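Local coordinates for protein metal-bound toxin (Helicobacter pylori, PDB 4NRN) that belongs to the YafQ branch of the RelE toxin family, binds zinc and probably acts as an RNA endonuclease within a toxin-antitoxin system, at residues L24-K29 against C59-D64; Y44-L49 against L67-K72. All blocks are in the same frame, centred on the assembly; numbering follows the deposited sequence.

Contact 1: residues L24-K29 against C59-D64; sequences LKLLYK and CHLKPD. With ZN (zinc ion), chain C.
Leu-26 and Leu-27, consecutive residues of a helix, meet the chain at Leu-61 and Lys-62 through methyl groups, a good example of how a helix can be seated on the corner of a strand largely by methyl and methylene contacts. The larger share of the work falls to Leu-26. Its CG stands opposite the backbone nitrogen (chi1 173°), which carries CD2 out to the far segment, where it lies 3.7 Å from the carbonyl O of Leu-61 and 3.7 Å from CE of Lys-62. The same methyl approaches CB of Leu-61 at 4.3 Å. Lys-62 takes part with its hydrocarbon chain: extended beyond CG, it passes the leucine at a slant, CE making the nearer approach and CG lying a little farther off. Deeper in, Leu-27 CD1 rests at 4.1 Å from Leu-61 CD2, one branched end against another.

This is helix-on-sheet packing of the RelE-type toxin fold. Leu-27 also touches Phe-10 and Leu-14 of helix 8-19, while Leu-61 reaches Val-30, farther along helix 24-35, and Leu-67 of the neighbouring strand. The chain turns a corner at Leu-61, and Leu-61 and Lys-62 together face Leu-65 in a classic beta bulge.

The metal bond and the side-chain hydrogen bond lie within residues 59-64. NE2 of His-60 binds a zinc ion at 2.0 Å, a site completed by His-47 and Glu-58. The ring's other nitrogen, ND1, donates to O of Pro-63 over 3.1 Å in a bent bond (140° at the hydrogen); the acceptor lies close to the ring plane, although the donor sits above the plane of the carbonyl. Metal and carbonyl thus grip both nitrogens and probably restrict rotation of the imidazole.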
loop_
_atom_site.group_PDB
_atom_site.type_symbol
_atom_site.label_atom_id
_atom_site.label_comp_id
_atom_site.label_asym_id
_atom_site.label_seq_id
_atom_site.Cartn_x
_atom_site.Cartn_y
_atom_site.Cartn_z
ATOM N N LEU A 24 -6.105 7.295 9.098
ATOM C CA LEU A 24 -6.218 5.880 8.758
ATOM C C LEU A 24 -7.336 5.630 7.748
ATOM O O LEU A 24 -7.317 4.662 6.998
ATOM C CB LEU A 24 -6.422 5.044 10.020
ATOM C CG LEU A 24 -5.146 4.920 10.861
ATOM C CD1 LEU A 24 -5.450 4.503 12.292
ATOM C CD2 LEU A 24 -4.173 3.955 10.209
ATOM N N LYS A 25 -8.309 6.523 7.719
ATOM C CA LYS A 25 -9.434 6.362 6.817
ATOM C C LYS A 25 -8.983 6.474 5.358
ATOM O O LYS A 25 -9.612 5.906 4.454
ATOM C CB LYS A 25 -10.533 7.370 7.170
ATOM C CG LYS A 25 -11.090 7.186 8.592
ATOM C CD LYS A 25 -11.832 8.433 9.111
ATOM C CE LYS A 25 -11.967 8.403 10.640
ATOM N NZ LYS A 25 -12.361 9.716 11.235
ATOM N N LEU A 26 -7.889 7.198 5.133
ATOM C CA LEU A 26 -7.299 7.276 3.802
ATOM C C LEU A 26 -6.818 5.891 3.395
ATOM O O LEU A 26 -7.052 5.446 2.278
ATOM C CB LEU A 26 -6.129 8.258 3.793
ATOM C CG LEU A 26 -5.253 8.380 2.537
ATOM C CD1 LEU A 26 -6.089 8.444 1.262
ATOM C CD2 LEU A 26 -4.339 9.605 2.647
ATOM N N LEU A 27 -6.154 5.218 4.329
ATOM C CA LEU A 27 -5.649 3.864 4.124
ATOM C C LEU A 27 -6.765 2.839 3.912
ATOM O O LEU A 27 -6.697 2.041 2.976
ATOM C CB LEU A 27 -4.770 3.435 5.311
ATOM C CG LEU A 27 -4.197 2.020 5.245
ATOM C CD1 LEU A 27 -3.144 1.931 4.164
ATOM C CD2 LEU A 27 -3.624 1.621 6.596
ATOM N N TYR A 28 -7.777 2.855 4.787
ATOM C CA TYR A 28 -8.890 1.904 4.695
ATOM C C TYR A 28 -9.552 1.975 3.332
ATOM O O TYR A 28 -9.963 0.961 2.786
ATOM C CB TYR A 28 -9.988 2.182 5.730
ATOM C CG TYR A 28 -9.569 2.320 7.177
ATOM C CD1 TYR A 28 -8.548 1.543 7.719
ATOM C CD2 TYR A 28 -10.233 3.205 8.015
ATOM C CE1 TYR A 28 -8.181 1.674 9.062
ATOM C CE2 TYR A 28 -9.876 3.343 9.348
ATOM C CZ TYR A 28 -8.856 2.575 9.867
ATOM O OH TYR A 28 -8.514 2.716 11.191
ATOM N N LYS A 29 -9.679 3.188 2.807
ATOM C CA LYS A 29 -10.390 3.414 1.561
ATOM C C LYS A 29 -9.602 2.843 0.387
ATOM O O LYS A 29 -10.158 2.152 -0.466
ATOM C CB LYS A 29 -10.654 4.911 1.375
ATOM C CG LYS A 29 -11.375 5.276 0.091
ATOM C CD LYS A 29 -12.208 6.541 0.275
ATOM C CE LYS A 29 -11.358 7.741 0.667
ATOM N NZ LYS A 29 -10.778 8.417 -0.524
ATOM N N CYS A 59 1.233 2.512 -4.811
ATOM C CA CYS A 59 0.055 3.360 -4.824
ATOM C C CYS A 59 0.368 4.676 -4.137
ATOM O O CYS A 59 0.977 4.699 -3.069
ATOM C CB CYS A 59 -1.128 2.680 -4.119
ATOM S SG CYS A 59 -2.639 3.584 -4.390
ATOM N N HIS A 60 -0.048 5.770 -4.760
ATOM C CA HIS A 60 0.170 7.091 -4.203
ATOM C C HIS A 60 -1.020 7.519 -3.342
ATOM O O HIS A 60 -2.018 8.005 -3.865
ATOM C CB HIS A 60 0.425 8.086 -5.335
ATOM C CG HIS A 60 1.768 7.928 -5.976
ATOM N ND1 HIS A 60 2.772 8.867 -5.849
ATOM C CD2 HIS A 60 2.289 6.932 -6.731
ATOM C CE1 HIS A 60 3.843 8.461 -6.503
ATOM N NE2 HIS A 60 3.575 7.287 -7.048
ATOM N N LEU A 61 -0.918 7.311 -2.028
ATOM C CA LEU A 61 -1.950 7.742 -1.085
ATOM C C LEU A 61 -1.942 9.265 -1.001
ATOM O O LEU A 61 -2.977 9.920 -0.820
ATOM C CB LEU A 61 -1.705 7.127 0.295
ATOM C CG LEU A 61 -2.360 5.772 0.568
ATOM C CD1 LEU A 61 -1.960 4.786 -0.499
ATOM C CD2 LEU A 61 -2.007 5.255 1.962
ATOM N N LYS A 62 -0.738 9.806 -1.116
ATOM C CA LYS A 62 -0.510 11.218 -1.341
ATOM C C LYS A 62 0.677 11.244 -2.299
ATOM O O LYS A 62 1.447 10.290 -2.339
ATOM C CB LYS A 62 -0.182 11.921 -0.023
ATOM C CG LYS A 62 -1.290 11.827 1.031
ATOM C CD LYS A 62 -0.887 12.505 2.337
ATOM C CE LYS A 62 -1.820 12.122 3.480
ATOM N NZ LYS A 62 -1.347 12.630 4.805
ATOM N N PRO A 63 0.823 12.313 -3.093
ATOM C CA PRO A 63 1.881 12.291 -4.113
ATOM C C PRO A 63 3.259 11.842 -3.597
ATOM O O PRO A 63 4.048 11.324 -4.391
ATOM C CB PRO A 63 1.906 13.735 -4.620
ATOM C CG PRO A 63 0.489 14.200 -4.422
ATOM C CD PRO A 63 0.033 13.557 -3.140
ATOM N N ASP A 64 3.543 12.014 -2.307
ATOM C CA ASP A 64 4.730 11.384 -1.709
ATOM C C ASP A 64 4.458 10.637 -0.382
ATOM O O ASP A 64 5.247 10.714 0.556
ATOM C CB ASP A 64 5.896 12.373 -1.567
ATOM C CG ASP A 64 7.244 11.671 -1.411
ATOM O OD1 ASP A 64 7.325 10.466 -1.722
ATOM O OD2 ASP A 64 8.226 12.317 -0.976
HETATM ZN ZN ZN C . 4.861 6.164 -8.063
#

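Contact 2: residues Y44-L49 against L67-K72; sequences YKDHPL and LVYQIK. With ZN (zinc ion), chain C.
Asp-46 and Tyr-69 form the tight polar part of this contact, in which the tyrosine hydroxyl donates to OD1 over 2.6 Å. The bond uses the syn lone pair of OD1, the one on the side of OD2. OD1 lies at the edge of the ring and in its plane, and the carboxylate and ring planes are nearly coplanar, 9° apart. Tyr-69 gets there by placing CG between its own backbone nitrogen and carbonyl carbon (chi1 67°), which sends the ring across toward strand 46-48. The second carboxylate oxygen, OD2, makes a salt bridge to Arg-57, so the acid is gripped at both oxygens and its plane is probably well fixed.

A second close point is apolar: CD1 of Leu-49 packs at 3.5 Å against CG1 of Val-68, the two side chains crossing at about a right angle. In the five-stranded mixed sheet, strand 56-60 runs antiparallel between 46-48 and 65-72, so both meetings are made over a middle strand by side chains. Because Val-68 and Tyr-69 alternate along their strand, they serve opposite faces.

His-47 and Pro-48 form the looser side, making no packing against strand 65-72; their side chains start away from it. Pro-48 is exposed on an outermost strand of the sheet. His-47 is held by zinc instead: NE2 binds the ion shared with Glu-58 and His-60, and ND1 donates to O of Pro-48 at 2.7 Å, fairly straight at 156° but from above the carbonyl plane.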
loop_
_atom_site.group_PDB
_atom_site.type_symbol
_atom_site.label_atom_id
_atom_site.label_comp_id
_atom_site.label_asym_id
_atom_site.label_seq_id
_atom_site.Cartn_x
_atom_site.Cartn_y
_atom_site.Cartn_z
ATOM N N TYR A 44 -5.215 8.484 -6.828
ATOM C CA TYR A 44 -4.295 7.490 -6.298
ATOM C C TYR A 44 -3.520 6.776 -7.398
ATOM O O TYR A 44 -3.907 5.699 -7.848
ATOM C CB TYR A 44 -5.042 6.500 -5.386
ATOM C CG TYR A 44 -5.921 7.187 -4.350
ATOM C CD1 TYR A 44 -5.427 8.235 -3.574
ATOM C CD2 TYR A 44 -7.238 6.797 -4.154
ATOM C CE1 TYR A 44 -6.221 8.872 -2.637
ATOM C CE2 TYR A 44 -8.034 7.420 -3.225
ATOM C CZ TYR A 44 -7.526 8.459 -2.465
ATOM O OH TYR A 44 -8.333 9.089 -1.533
ATOM N N LYS A 45 -2.424 7.399 -7.824
ATOM C CA LYS A 45 -1.572 6.849 -8.861
ATOM C C LYS A 45 -1.058 5.461 -8.462
ATOM O O LYS A 45 -0.612 5.242 -7.329
ATOM C CB LYS A 45 -0.437 7.825 -9.194
ATOM C CG LYS A 45 -0.921 9.056 -9.967
ATOM C CD LYS A 45 0.126 10.166 -10.022
ATOM C CE LYS A 45 -0.428 11.421 -10.699
ATOM N NZ LYS A 45 0.494 12.596 -10.622
ATOM N N ASP A 46 -1.158 4.526 -9.403
ATOM C CA ASP A 46 -0.911 3.116 -9.131
ATOM C C ASP A 46 -0.159 2.479 -10.287
ATOM O O ASP A 46 -0.643 2.461 -11.421
ATOM C CB ASP A 46 -2.241 2.388 -8.940
ATOM C CG ASP A 46 -2.058 0.955 -8.534
ATOM O OD1 ASP A 46 -1.622 0.723 -7.389
ATOM O OD2 ASP A 46 -2.354 0.058 -9.350
ATOM N N HIS A 47 1.022 1.949 -10.008
ATOM C CA HIS A 47 1.787 1.295 -11.048
ATOM C C HIS A 47 2.679 0.240 -10.412
ATOM O O HIS A 47 2.889 0.243 -9.205
ATOM C CB HIS A 47 2.630 2.323 -11.809
ATOM C CG HIS A 47 3.544 3.102 -10.925
ATOM N ND1 HIS A 47 4.791 2.646 -10.558
ATOM C CD2 HIS A 47 3.372 4.283 -10.289
ATOM C CE1 HIS A 47 5.361 3.528 -9.756
ATOM N NE2 HIS A 47 4.517 4.527 -9.573
ATOM N N PRO A 48 3.195 -0.682 -11.229
ATOM C CA PRO A 48 4.164 -1.645 -10.709
ATOM C C PRO A 48 5.427 -0.951 -10.221
ATOM O O PRO A 48 5.762 0.147 -10.689
ATOM C CB PRO A 48 4.486 -2.506 -11.936
ATOM C CG PRO A 48 3.271 -2.415 -12.784
ATOM C CD PRO A 48 2.764 -1.014 -12.599
ATOM N N LEU A 49 6.113 -1.581 -9.274
ATOM C CA LEU A 49 7.431 -1.122 -8.869
ATOM C C LEU A 49 8.477 -1.602 -9.866
ATOM O O LEU A 49 8.774 -2.798 -9.928
ATOM C CB LEU A 49 7.780 -1.651 -7.480
ATOM C CG LEU A 49 7.496 -0.720 -6.309
ATOM C CD1 LEU A 49 8.061 -1.309 -5.029
ATOM C CD2 LEU A 49 8.098 0.648 -6.590
ATOM N N LEU A 67 2.036 3.507 -0.753
ATOM C CA LEU A 67 1.659 2.196 -0.246
ATOM C C LEU A 67 2.265 1.181 -1.197
ATOM O O LEU A 67 1.806 1.050 -2.337
ATOM C CB LEU A 67 0.139 2.038 -0.273
ATOM C CG LEU A 67 -0.580 0.925 0.505
ATOM C CD1 LEU A 67 -1.936 0.657 -0.150
ATOM C CD2 LEU A 67 0.216 -0.362 0.629
ATOM N N VAL A 68 3.302 0.481 -0.753
ATOM C CA VAL A 68 3.874 -0.579 -1.570
ATOM C C VAL A 68 3.202 -1.885 -1.188
ATOM O O VAL A 68 3.198 -2.277 -0.019
ATOM C CB VAL A 68 5.399 -0.669 -1.423
ATOM C CG1 VAL A 68 5.942 -1.810 -2.267
ATOM C CG2 VAL A 68 6.039 0.653 -1.838
ATOM N N TYR A 69 2.596 -2.541 -2.172
ATOM C CA TYR A 69 1.807 -3.730 -1.893
ATOM C C TYR A 69 2.050 -4.781 -2.936
ATOM O O TYR A 69 2.609 -4.512 -4.000
ATOM C CB TYR A 69 0.310 -3.407 -1.848
ATOM C CG TYR A 69 -0.264 -2.985 -3.185
ATOM C CD1 TYR A 69 -0.793 -3.920 -4.067
ATOM C CD2 TYR A 69 -0.264 -1.643 -3.567
ATOM C CE1 TYR A 69 -1.315 -3.527 -5.283
ATOM C CE2 TYR A 69 -0.779 -1.244 -4.784
ATOM C CZ TYR A 69 -1.306 -2.191 -5.638
ATOM O OH TYR A 69 -1.820 -1.788 -6.854
ATOM N N GLN A 70 1.612 -5.989 -2.623
ATOM C CA GLN A 70 1.823 -7.116 -3.502
ATOM C C GLN A 70 0.552 -7.923 -3.471
ATOM O O GLN A 70 0.076 -8.282 -2.401
ATOM C CB GLN A 70 3.000 -7.947 -3.000
ATOM C CG GLN A 70 3.414 -9.043 -3.960
ATOM C CD GLN A 70 4.392 -10.019 -3.346
ATOM O OE1 GLN A 70 4.799 -9.873 -2.191
ATOM N NE2 GLN A 70 4.776 -11.025 -4.118
ATOM N N ILE A 71 -0.027 -8.184 -4.634
ATOM C CA ILE A 71 -1.145 -9.109 -4.677
ATOM C C ILE A 71 -0.615 -10.501 -4.940
ATOM O O ILE A 71 0.109 -10.720 -5.916
ATOM C CB ILE A 71 -2.189 -8.752 -5.757
ATOM C CG1 ILE A 71 -2.914 -7.447 -5.413
ATOM C CG2 ILE A 71 -3.206 -9.878 -5.901
ATOM C CD1 ILE A 71 -4.182 -7.235 -6.227
ATOM N N LYS A 72 -0.953 -11.429 -4.050
ATOM C CA LYS A 72 -0.609 -12.839 -4.207
ATOM C C LYS A 72 -1.870 -13.625 -4.547
ATOM O O LYS A 72 -2.466 -14.250 -3.672
ATOM C CB LYS A 72 -0.011 -13.384 -2.909
ATOM C CG LYS A 72 1.190 -12.613 -2.391
ATOM C CD LYS A 72 2.480 -13.185 -2.938
ATOM C CE LYS A 72 2.859 -14.465 -2.213
ATOM N NZ LYS A 72 3.920 -15.216 -2.938
HETATM ZN ZN ZN C . 4.861 6.164 -8.063
#

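The centres of contacts 1 and 2 lie about 12 Å apart, and their segments alternate along the chain: 24-29, 44-49, 59-64, 67-72. Contact 1 joins helix 24-35 to the end of strand 56-60, whereas contact 2 ties together the strands that flank 56-60 on either side. Backbone pairing joins them directly, His-60 N lying 2.7 Å from Lys-45 O and Cys-59 O 2.8 Å from Leu-67 N, both probable hydrogen bonds. Each contact also supplies one histidine to the same zinc ion. Helix, sheet and metal site are therefore interlocked: His-47 and His-60 meet at that zinc with Glu-58, which also binds the second zinc together with His-86, the predicted proton donor.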